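Nitrate reductase (Ulva prolifera, PDB 5YLY) catalyses the NADH-dependent reduction of nitrate to nitrite, the first step of nitrate assimilation, with electrons entering through this FAD-carrying cytochrome b5 reductase domain. Local coordinates at residues A[31-36]-A[137-142]; A[70-75]-A[88-93]. All coordinates share one frame; numbering follows the deposited sequence. Where two conformers were deposited one is given.

Interaction 1 (A[31-36]-A[137-142]); sequences KKQKAA and EVKGPI
Lys34 and Val138 form an antiparallel hydrogen-bonded pair where the start of strand 34-43 lies against strand 135-142, two neighbours in the six-stranded antiparallel barrel of the FAD-binding domain. The short segments run at 128° to each other. Lys34 N donates to Val138 O at 2.9 Å, and Val138 N returns a bond to Lys34 O at 2.7 Å; Ala35 and Glu137 follow as a non-hydrogen-bonded pair. In the first bond Lys34 N stands above the carbonyl plane of Val138. Beyond the pair, Ala36 CB packs on Val138 CG2 at 3.9 Å.

Outside the regular pairing, Gln33 buries more surface in this contact than any other residue. Its chain bends at chi2 (-68°), and the side chain crosses those of Glu137 and Lys139 at about right angles, with the amide against Lys139. Gln33 CB meets Glu137 OE1 at 3.7 Å, and the amide and carboxylate planes lie only 16° apart. This is a packing contact; the carboxylate forms its salt bridges elsewhere, to Lys75 and Arg73. An alanine here would lose the amide and is likely to leave the aliphatic part of Lys139 without its cover and that side chain freer to turn. Lys34, by contrast, sends its ammonium group away to Glu56. At the loop end, Lys139 CE approaches Gln33 NE2 at 3.6 Å, and a bend at chi3 turns the lysine toward Lys31, where one water accepts from Lys139 NZ and donates to Lys31 O, 3.2 Å from each.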
ATOM      1  N   LYS A  31      11.788  12.150  14.258  1.00 41.97           N
ATOM      2  CA  LYS A  31      11.670  12.907  15.505  1.00 44.89           C
ATOM      3  C   LYS A  31      10.880  14.187  15.288  1.00 50.36           C
ATOM      4  O   LYS A  31      10.636  14.908  16.264  1.00 50.98           O
ATOM      5  CB  LYS A  31      13.063  13.320  16.010  1.00 49.72           C
ATOM      6  CG  LYS A  31      14.048  12.199  16.283  1.00 57.14           C
ATOM      7  CD  LYS A  31      15.250  12.817  16.972  1.00 65.97           C
ATOM      8  CE  LYS A  31      16.498  11.990  16.875  1.00 74.34           C
ATOM      9  NZ  LYS A  31      17.680  12.766  17.331  1.00 79.40           N
ATOM     10  N   LYS A  32      10.546  14.519  14.010  1.00 45.40           N
ATOM     11  CA  LYS A  32       9.919  15.795  13.711  1.00 44.34           C
ATOM     12  C   LYS A  32       8.673  15.727  12.846  1.00 44.06           C
ATOM     13  O   LYS A  32       8.540  14.850  11.985  1.00 40.60           O
ATOM     14  CB  LYS A  32      10.931  16.731  13.033  1.00 47.58           C
ATOM     15  CG  LYS A  32      12.075  17.189  13.923  1.00 60.79           C
ATOM     16  CD  LYS A  32      12.921  18.256  13.267  1.00 70.56           C
ATOM     17  CE  LYS A  32      13.889  18.846  14.262  1.00 88.97           C
ATOM     18  NZ  LYS A  32      14.610  20.013  13.701  1.00 99.77           N
ATOM     19  N   GLN A  33       7.774  16.707  13.076  1.00 40.85           N
ATOM     20  CA  GLN A  33       6.581  16.933  12.253  1.00 38.68           C
ATOM     21  C   GLN A  33       7.088  17.929  11.218  1.00 43.03           C
ATOM     22  O   GLN A  33       7.571  19.011  11.584  1.00 44.21           O
ATOM     23  CB  GLN A  33       5.433  17.557  13.074  1.00 41.36           C
ATOM     24  CG  GLN A  33       4.833  16.633  14.137  1.00 46.45           C
ATOM     25  CD  GLN A  33       4.063  15.453  13.570  1.00 51.34           C
ATOM     26  OE1 GLN A  33       3.765  15.363  12.377  1.00 42.51           O
ATOM     27  NE2 GLN A  33       3.715  14.517  14.433  1.00 45.26           N
ATOM     28  N   LYS A  34       7.073  17.533   9.942  1.00 37.81           N
ATOM     29  CA  LYS A  34       7.593  18.411   8.896  1.00 37.24           C
ATOM     30  C   LYS A  34       6.501  18.854   7.973  1.00 37.31           C
ATOM     31  O   LYS A  34       5.734  18.027   7.501  1.00 35.15           O
ATOM     32  CB  LYS A  34       8.766  17.750   8.156  1.00 39.13           C
ATOM     33  CG  LYS A  34       9.984  17.667   9.128  1.00 48.33           C
ATOM     34  CD  LYS A  34      11.301  17.419   8.475  1.00 52.29           C
ATOM     35  CE  LYS A  34      11.899  18.589   7.737  1.00 54.21           C
ATOM     36  NZ  LYS A  34      13.127  18.165   7.012  1.00 61.05           N
ATOM     37  N   ALA A  35       6.383  20.162   7.782  1.00 34.81           N
ATOM     38  CA  ALA A  35       5.329  20.719   6.935  1.00 33.58           C
ATOM     39  C   ALA A  35       5.547  20.367   5.452  1.00 34.62           C
ATOM     40  O   ALA A  35       6.680  20.357   4.980  1.00 34.83           O
ATOM     41  CB  ALA A  35       5.284  22.223   7.120  1.00 35.79           C
ATOM     42  N   ALA A  36       4.468  20.061   4.735  1.00 29.88           N
ATOM     43  CA  ALA A  36       4.534  19.772   3.297  1.00 28.65           C
ATOM     44  C   ALA A  36       3.374  20.529   2.677  1.00 33.75           C
ATOM     45  O   ALA A  36       2.247  20.431   3.160  1.00 32.41           O
ATOM     46  CB  ALA A  36       4.376  18.279   3.043  1.00 28.16           C
ATOM     47  N   GLU A 137       1.264  18.134   8.074  1.00 30.93           N
ATOM     48  CA  GLU A 137       2.511  17.805   8.758  1.00 30.10           C
ATOM     49  C   GLU A 137       2.796  16.365   8.534  1.00 32.16           C
ATOM     50  O   GLU A 137       1.880  15.546   8.532  1.00 31.07           O
ATOM     51  CB  GLU A 137       2.454  18.155  10.248  1.00 32.18           C
ATOM     52  CG  GLU A 137       2.629  19.641  10.467  1.00 38.84           C
ATOM     53  CD  GLU A 137       2.711  20.067  11.915  1.00 59.50           C
ATOM     54  OE1 GLU A 137       2.199  19.328  12.785  1.00 41.67           O
ATOM     55  OE2 GLU A 137       3.271  21.157  12.176  1.00 52.21           O
ATOM     56  N   VAL A 138       4.079  16.044   8.298  1.00 29.64           N
ATOM     57  CA  VAL A 138       4.492  14.684   7.964  1.00 28.07           C
ATOM     58  C   VAL A 138       5.528  14.155   8.935  1.00 32.55           C
ATOM     59  O   VAL A 138       6.567  14.787   9.117  1.00 33.56           O
ATOM     60  CB  VAL A 138       5.013  14.615   6.493  1.00 31.13           C
ATOM     61  CG1 VAL A 138       5.265  13.173   6.075  1.00 30.39           C
ATOM     62  CG2 VAL A 138       4.025  15.279   5.530  1.00 30.37           C
ATOM     63  N   LYS A 139       5.282  12.959   9.491  1.00 31.29           N
ATOM     64  CA  LYS A 139       6.249  12.307  10.382  1.00 32.50           C
ATOM     65  C   LYS A 139       6.585  10.912   9.868  1.00 34.40           C
ATOM     66  O   LYS A 139       5.698  10.093   9.614  1.00 33.74           O
ATOM     67  CB  LYS A 139       5.744  12.268  11.848  1.00 37.43           C
ATOM     68  CG  LYS A 139       6.754  11.599  12.798  1.00 41.97           C
ATOM     69  CD  LYS A 139       6.416  11.765  14.286  1.00 44.03           C
ATOM     70  CE  LYS A 139       6.984  13.048  14.836  1.00 48.44           C
ATOM     71  NZ  LYS A 139       6.911  13.089  16.323  1.00 59.76           N
ATOM     72  N   GLY A 140       7.866  10.629   9.765  1.00 32.44           N
ATOM     73  CA  GLY A 140       8.301   9.321   9.298  1.00 31.83           C
ATOM     74  C   GLY A 140       9.800   9.246   9.176  1.00 35.59           C
ATOM     75  O   GLY A 140      10.465  10.237   9.438  1.00 36.38           O
ATOM     76  N   PRO A 141      10.359   8.108   8.726  1.00 33.08           N
ATOM     77  CA  PRO A 141       9.651   6.874   8.337  1.00 32.57           C
ATOM     78  C   PRO A 141       9.120   6.079   9.509  1.00 36.64           C
ATOM     79  O   PRO A 141       9.667   6.137  10.614  1.00 37.38           O
ATOM     80  CB  PRO A 141      10.706   6.079   7.538  1.00 34.16           C
ATOM     81  CG  PRO A 141      12.000   6.873   7.601  1.00 39.14           C
ATOM     82  CD  PRO A 141      11.820   7.962   8.617  1.00 36.06           C
ATOM     83  N   ILE A 142       8.041   5.354   9.261  1.00 32.95           N
ATOM     84  CA  ILE A 142       7.400   4.500  10.243  1.00 34.57           C
ATOM     85  C   ILE A 142       7.425   3.078   9.727  1.00 36.49           C
ATOM     86  O   ILE A 142       7.064   2.826   8.574  1.00 33.06           O
ATOM     87  CB  ILE A 142       5.913   4.919  10.505  1.00 37.48           C
ATOM     88  CG1 ILE A 142       5.733   6.466  10.669  1.00 37.43           C
ATOM     89  CG2 ILE A 142       5.328   4.130  11.697  1.00 39.56           C
ATOM     90  CD1 ILE A 142       6.380   7.139  11.924  1.00 42.42           C
TER
HETATM   91  O   HOH W   1       7.709  16.204  16.775  1.00 73.43           O

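Interaction 2 (A[70-75]-A[88-93]). With FAD (flavin-adenine dinucleotide), chain C.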
ATOM      1  N   MET A  70       4.434   6.849   6.248  1.00 28.16           N
ATOM      2  CA  MET A  70       4.497   8.129   6.961  0.50 28.48           C
ATOM      3  C   MET A  70       3.193   8.403   7.686  1.00 31.81           C
ATOM      4  O   MET A  70       2.156   7.857   7.309  1.00 30.19           O
ATOM      5  CB  MET A  70       4.750   9.284   5.963  0.50 30.03           C
ATOM      6  CG  MET A  70       3.679   9.407   4.902  0.50 32.21           C
ATOM      7  SD  MET A  70       3.904  10.609   3.536  0.50 35.48           S
ATOM      8  CE  MET A  70       5.628  10.536   3.315  0.50 31.97           C
ATOM      9  N   LEU A  71       3.235   9.278   8.681  1.00 28.88           N
ATOM     10  CA  LEU A  71       2.018   9.691   9.360  1.00 28.53           C
ATOM     11  C   LEU A  71       1.762  11.103   8.889  1.00 31.16           C
ATOM     12  O   LEU A  71       2.663  11.952   8.893  1.00 30.82           O
ATOM     13  CB  LEU A  71       2.191   9.644  10.901  1.00 30.37           C
ATOM     14  CG  LEU A  71       2.552   8.281  11.453  1.00 35.38           C
ATOM     15  CD1 LEU A  71       2.780   8.370  12.975  1.00 35.78           C
ATOM     16  CD2 LEU A  71       1.480   7.253  11.129  1.00 39.35           C
ATOM     17  N   ILE A  72       0.559  11.351   8.429  1.00 25.96           N
ATOM     18  CA  ILE A  72       0.219  12.679   7.940  1.00 27.37           C
ATOM     19  C   ILE A  72      -0.841  13.249   8.855  1.00 30.88           C
ATOM     20  O   ILE A  72      -1.784  12.537   9.204  1.00 30.32           O
ATOM     21  CB  ILE A  72      -0.271  12.605   6.482  1.00 29.89           C
ATOM     22  CG1 ILE A  72       0.872  12.048   5.574  1.00 31.63           C
ATOM     23  CG2 ILE A  72      -0.768  13.976   5.997  1.00 30.39           C
ATOM     24  CD1 ILE A  72       0.515  11.665   4.271  1.00 41.31           C
ATOM     25  N   ARG A  73      -0.680  14.514   9.232  1.00 29.80           N
ATOM     26  CA  ARG A  73      -1.641  15.127  10.154  1.00 31.18           C
ATOM     27  C   ARG A  73      -1.962  16.558   9.814  1.00 34.93           C
ATOM     28  O   ARG A  73      -1.191  17.230   9.116  1.00 34.34           O
ATOM     29  CB  ARG A  73      -1.159  15.017  11.616  1.00 35.57           C
ATOM     30  CG  ARG A  73      -0.060  15.977  11.988  1.00 33.82           C
ATOM     31  CD  ARG A  73       0.394  15.782  13.429  1.00 39.31           C
ATOM     32  NE  ARG A  73       1.110  16.964  13.869  1.00 40.70           N
ATOM     33  CZ  ARG A  73       1.387  17.237  15.141  1.00 54.30           C
ATOM     34  NH1 ARG A  73       2.014  18.361  15.462  1.00 40.97           N
ATOM     35  NH2 ARG A  73       1.051  16.381  16.099  1.00 42.75           N
ATOM     36  N   LYS A  74      -3.087  17.048  10.372  1.00 32.33           N
ATOM     37  CA  LYS A  74      -3.480  18.431  10.235  1.00 32.48           C
ATOM     38  C   LYS A  74      -4.346  18.837  11.412  1.00 38.34           C
ATOM     39  O   LYS A  74      -5.198  18.063  11.865  1.00 37.44           O
ATOM     40  CB  LYS A  74      -4.227  18.720   8.910  1.00 32.74           C
ATOM     41  CG  LYS A  74      -4.179  20.211   8.551  1.00 36.14           C
ATOM     42  CD  LYS A  74      -4.800  20.552   7.217  1.00 42.35           C
ATOM     43  CE  LYS A  74      -4.975  22.058   7.033  1.00 43.38           C
ATOM     44  NZ  LYS A  74      -3.692  22.821   7.118  1.00 43.49           N
ATOM     45  N   LYS A  75      -4.125  20.065  11.872  1.00 37.23           N
ATOM     46  CA  LYS A  75      -4.915  20.691  12.939  1.00 39.78           C
ATOM     47  C   LYS A  75      -6.083  21.383  12.231  1.00 45.08           C
ATOM     48  O   LYS A  75      -5.862  22.229  11.351  1.00 46.22           O
ATOM     49  CB  LYS A  75      -4.082  21.739  13.698  1.00 45.43           C
ATOM     50  CG  LYS A  75      -3.120  21.243  14.756  1.00 73.34           C
ATOM     51  CD  LYS A  75      -1.686  21.230  14.246  1.00 84.32           C
ATOM     52  CE  LYS A  75      -1.255  19.832  13.873  1.00 85.58           C
ATOM     53  NZ  LYS A  75      -0.456  19.793  12.624  1.00 79.63           N
ATOM     54  N   ARG A  88      -3.324  10.160  10.155  1.00 31.00           N
ATOM     55  CA  ARG A  88      -3.511   8.840   9.555  1.00 30.62           C
ATOM     56  C   ARG A  88      -2.217   8.428   8.869  1.00 31.80           C
ATOM     57  O   ARG A  88      -1.449   9.302   8.442  1.00 29.70           O
ATOM     58  CB  ARG A  88      -4.672   8.804   8.533  1.00 31.58           C
ATOM     59  CG  ARG A  88      -6.060   9.116   9.092  1.00 31.91           C
ATOM     60  CD  ARG A  88      -6.616   8.050  10.024  1.00 37.71           C
ATOM     61  NE  ARG A  88      -7.993   8.358  10.424  1.00 39.54           N
ATOM     62  CZ  ARG A  88      -8.362   9.003  11.534  1.00 49.18           C
ATOM     63  NH1 ARG A  88      -7.450   9.439  12.396  1.00 42.61           N
ATOM     64  NH2 ARG A  88      -9.642   9.228  11.780  1.00 39.82           N
ATOM     65  N   ALA A  89      -2.005   7.112   8.732  1.00 29.52           N
ATOM     66  CA  ALA A  89      -0.864   6.540   8.024  1.00 29.12           C
ATOM     67  C   ALA A  89      -1.117   6.533   6.510  1.00 30.12           C
ATOM     68  O   ALA A  89      -2.228   6.255   6.089  1.00 29.00           O
ATOM     69  CB  ALA A  89      -0.634   5.114   8.485  1.00 31.02           C
ATOM     70  N   TYR A  90      -0.083   6.815   5.701  1.00 25.64           N
ATOM     71  CA  TYR A  90      -0.164   6.748   4.227  1.00 22.91           C
ATOM     72  C   TYR A  90       1.147   6.245   3.676  1.00 26.61           C
ATOM     73  O   TYR A  90       2.229   6.603   4.176  1.00 27.58           O
ATOM     74  CB  TYR A  90      -0.513   8.100   3.556  1.00 23.98           C
ATOM     75  CG  TYR A  90      -1.901   8.549   3.919  1.00 24.69           C
ATOM     76  CD1 TYR A  90      -3.021   8.036   3.252  1.00 25.12           C
ATOM     77  CD2 TYR A  90      -2.118   9.385   5.015  1.00 26.97           C
ATOM     78  CE1 TYR A  90      -4.314   8.351   3.667  1.00 25.90           C
ATOM     79  CE2 TYR A  90      -3.412   9.753   5.396  1.00 27.39           C
ATOM     80  CZ  TYR A  90      -4.502   9.188   4.760  1.00 27.03           C
ATOM     81  OH  TYR A  90      -5.760   9.487   5.232  1.00 30.59           O
ATOM     82  N   THR A  91       1.048   5.428   2.643  1.00 23.33           N
ATOM     83  CA  THR A  91       2.220   5.015   1.880  1.00 21.71           C
ATOM     84  C   THR A  91       2.077   5.746   0.559  1.00 24.31           C
ATOM     85  O   THR A  91       1.176   5.439  -0.239  1.00 22.17           O
ATOM     86  CB  THR A  91       2.354   3.517   1.679  1.00 26.56           C
ATOM     87  OG1 THR A  91       2.439   2.877   2.944  1.00 26.07           O
ATOM     88  CG2 THR A  91       3.624   3.164   0.856  1.00 24.46           C
ATOM     89  N   PRO A  92       2.962   6.712   0.278  1.00 22.61           N
ATOM     90  CA  PRO A  92       2.847   7.434  -1.013  1.00 21.65           C
ATOM     91  C   PRO A  92       3.051   6.499  -2.194  1.00 24.50           C
ATOM     92  O   PRO A  92       3.651   5.424  -2.052  1.00 23.45           O
ATOM     93  CB  PRO A  92       4.039   8.410  -0.985  1.00 23.03           C
ATOM     94  CG  PRO A  92       4.404   8.522   0.435  1.00 29.19           C
ATOM     95  CD  PRO A  92       4.077   7.221   1.099  1.00 25.53           C
ATOM     96  N   THR A  93       2.538   6.901  -3.371  1.00 21.67           N
ATOM     97  CA  THR A  93       2.740   6.102  -4.577  1.00 21.26           C
ATOM     98  C   THR A  93       4.054   6.475  -5.273  1.00 24.69           C
ATOM     99  O   THR A  93       4.340   5.991  -6.379  1.00 23.62           O
ATOM    100  CB  THR A  93       1.540   6.230  -5.502  1.00 23.14           C
ATOM    101  OG1 THR A  93       1.328   7.616  -5.793  1.00 22.18           O
ATOM    102  CG2 THR A  93       0.290   5.613  -4.901  1.00 22.72           C
TER
HETATM  103  PA  FAD C1001     -11.968   7.213   9.477  1.00 42.98           P
HETATM  104  O1A FAD C1001     -12.633   8.410  10.045  1.00 44.96           O
HETATM  105  O2A FAD C1001     -10.741   6.756  10.232  1.00 41.68           O
HETATM  106  O5B FAD C1001     -13.079   6.035   9.353  1.00 47.99           O
HETATM  107  C5B FAD C1001     -12.746   4.684   9.740  1.00 53.98           C
HETATM  108  C4B FAD C1001     -13.193   3.710   8.678  1.00 55.97           C
HETATM  109  O4B FAD C1001     -14.604   3.857   8.406  1.00 57.23           O
HETATM  110  C3B FAD C1001     -12.537   3.862   7.313  1.00 56.86           C
HETATM  111  O3B FAD C1001     -11.219   3.320   7.288  1.00 58.97           O
HETATM  112  C2B FAD C1001     -13.517   3.109   6.409  1.00 55.99           C
HETATM  113  O2B FAD C1001     -13.245   1.714   6.361  1.00 58.68           O
HETATM  114  C1B FAD C1001     -14.872   3.377   7.094  1.00 54.67           C
HETATM  115  N9A FAD C1001     -15.725   4.341   6.397  1.00 49.00           N
HETATM  116  C8A FAD C1001     -16.028   5.615   6.803  1.00 49.33           C
HETATM  117  N7A FAD C1001     -16.792   6.277   5.966  1.00 48.51           N
HETATM  118  C5A FAD C1001     -16.999   5.379   4.931  1.00 46.81           C
HETATM  119  C6A FAD C1001     -17.679   5.488   3.698  1.00 49.30           C
HETATM  120  N6A FAD C1001     -18.137   6.640   3.203  1.00 50.88           N
HETATM  121  N1A FAD C1001     -17.727   4.392   2.906  1.00 51.08           N
HETATM  122  C2A FAD C1001     -17.094   3.280   3.305  1.00 51.03           C
HETATM  123  N3A FAD C1001     -16.378   3.079   4.417  1.00 49.89           N
HETATM  124  C4A FAD C1001     -16.367   4.173   5.192  1.00 47.45           C
HETATM  125  N1  FAD C1001      -5.400   5.095   2.669  1.00 26.63           N
HETATM  126  C2  FAD C1001      -5.402   5.644   1.414  1.00 25.22           C
HETATM  127  O2  FAD C1001      -6.444   6.118   0.938  1.00 26.42           O
HETATM  128  N3  FAD C1001      -4.212   5.671   0.668  1.00 24.66           N
HETATM  129  C4  FAD C1001      -2.980   5.171   1.082  1.00 23.99           C
HETATM  130  O4  FAD C1001      -1.985   5.319   0.400  1.00 24.99           O
HETATM  131  C4X FAD C1001      -2.998   4.558   2.409  1.00 25.88           C
HETATM  132  N5  FAD C1001      -1.888   4.026   2.862  1.00 26.54           N
HETATM  133  C5X FAD C1001      -1.920   3.407   4.114  1.00 27.03           C
HETATM  134  C6  FAD C1001      -0.748   2.805   4.596  1.00 28.38           C
HETATM  135  C7  FAD C1001      -0.726   2.177   5.841  1.00 29.66           C
HETATM  136  C7M FAD C1001       0.550   1.517   6.300  1.00 30.08           C
HETATM  137  C8  FAD C1001      -1.906   2.142   6.634  1.00 30.89           C
HETATM  138  C8M FAD C1001      -1.906   1.512   8.014  1.00 29.57           C
HETATM  139  C9  FAD C1001      -3.076   2.721   6.145  1.00 31.90           C
HETATM  140  C9A FAD C1001      -3.092   3.359   4.896  1.00 27.63           C
HETATM  141  N10 FAD C1001      -4.267   3.991   4.381  1.00 26.48           N
HETATM  142  C10 FAD C1001      -4.265   4.580   3.132  1.00 26.78           C
HETATM  143  C1' FAD C1001      -5.477   4.169   5.203  1.00 25.66           C
HETATM  144  C2' FAD C1001      -5.470   5.478   5.994  1.00 30.57           C
HETATM  145  O2' FAD C1001      -4.545   5.408   7.082  1.00 28.23           O
HETATM  146  C3' FAD C1001      -6.848   5.846   6.544  1.00 31.32           C
HETATM  147  O3' FAD C1001      -7.321   4.809   7.395  1.00 34.11           O
HETATM  148  C4' FAD C1001      -7.882   6.195   5.471  1.00 31.84           C
HETATM  149  O4' FAD C1001      -7.443   7.355   4.765  1.00 30.03           O
HETATM  150  C5' FAD C1001      -9.271   6.446   6.025  1.00 32.87           C
HETATM  151  O5' FAD C1001      -9.170   7.366   7.133  1.00 32.16           O
HETATM  152  P   FAD C1001     -10.334   8.430   7.452  1.00 34.96           P
HETATM  153  O1P FAD C1001      -9.882   9.335   8.533  1.00 33.81           O
HETATM  154  O2P FAD C1001     -10.827   9.070   6.177  1.00 33.65           O
HETATM  155  O3P FAD C1001     -11.491   7.474   7.974  1.00 36.82           O
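Met70 and Tyr90, like Ile72 and Arg88, are hydrogen-bonded pairs of an antiparallel hairpin, with Leu71 and Ala89 as the non-hydrogen-bonded pair between them and the short strand axes 133° apart. The Ile72 N to Arg88 O bond, 2.9 Å long, is almost straight at 178°.

On the face carrying Ile72 and Tyr90, Ile72 CD1 reaches Tyr90 CD2 at 3.6 Å, the two side chains crossing at about a right angle, while Phe123 of helix 122-129 packs against both. Beyond the strand end, Met70 CE in one of its conformers touches Pro92 CG. Leu71 CD2 touches Ala89 CB on the other face.

The flavin cofactor is then gripped by four successive residues of the second strand and the turn after it. Arg88, bent at chi2 (-69°), brings its guanidinium to the pyrophosphate: NE lies 2.8 Å from FAD O1P and NH2 3.1 Å from FAD O2A, although the angles make these bonds weak. The ribityl hydroxyl FAD O2', over one face of the Tyr90 ring, donates to Ala89 O at 2.7 Å. Tyr90 OH shares a hydrogen bond with FAD O4' at 2.8 Å, and Thr91 N donates to flavin N5 at 3.3 Å. Such an Arg-x-Tyr-Thr sequence, a strand and the first residue after it serving phosphate, ribityl chain and isoalloxazine ring in turn, is the FAD-binding motif of the ferredoxin-NADP reductase superfamily.

How the interactions relate
From the N terminus, the chain enters strand 34-43, whose start waits for a partner about a hundred residues later. Before that partner arrives, strand 69-75 turns back into strand 85-90, and interaction 2 closes this short hairpin loop. Strand 135-142 then closes the long loop as interaction 1, with interaction 2 nested inside it. The returning strand lies between strands 34-43 and 69-75 and pairs with both, Lys139 O probably accepting from Leu71 N on the side of the hairpin. The N-terminal strand is thus joined through one sheet to the FAD-binding strand 85-90.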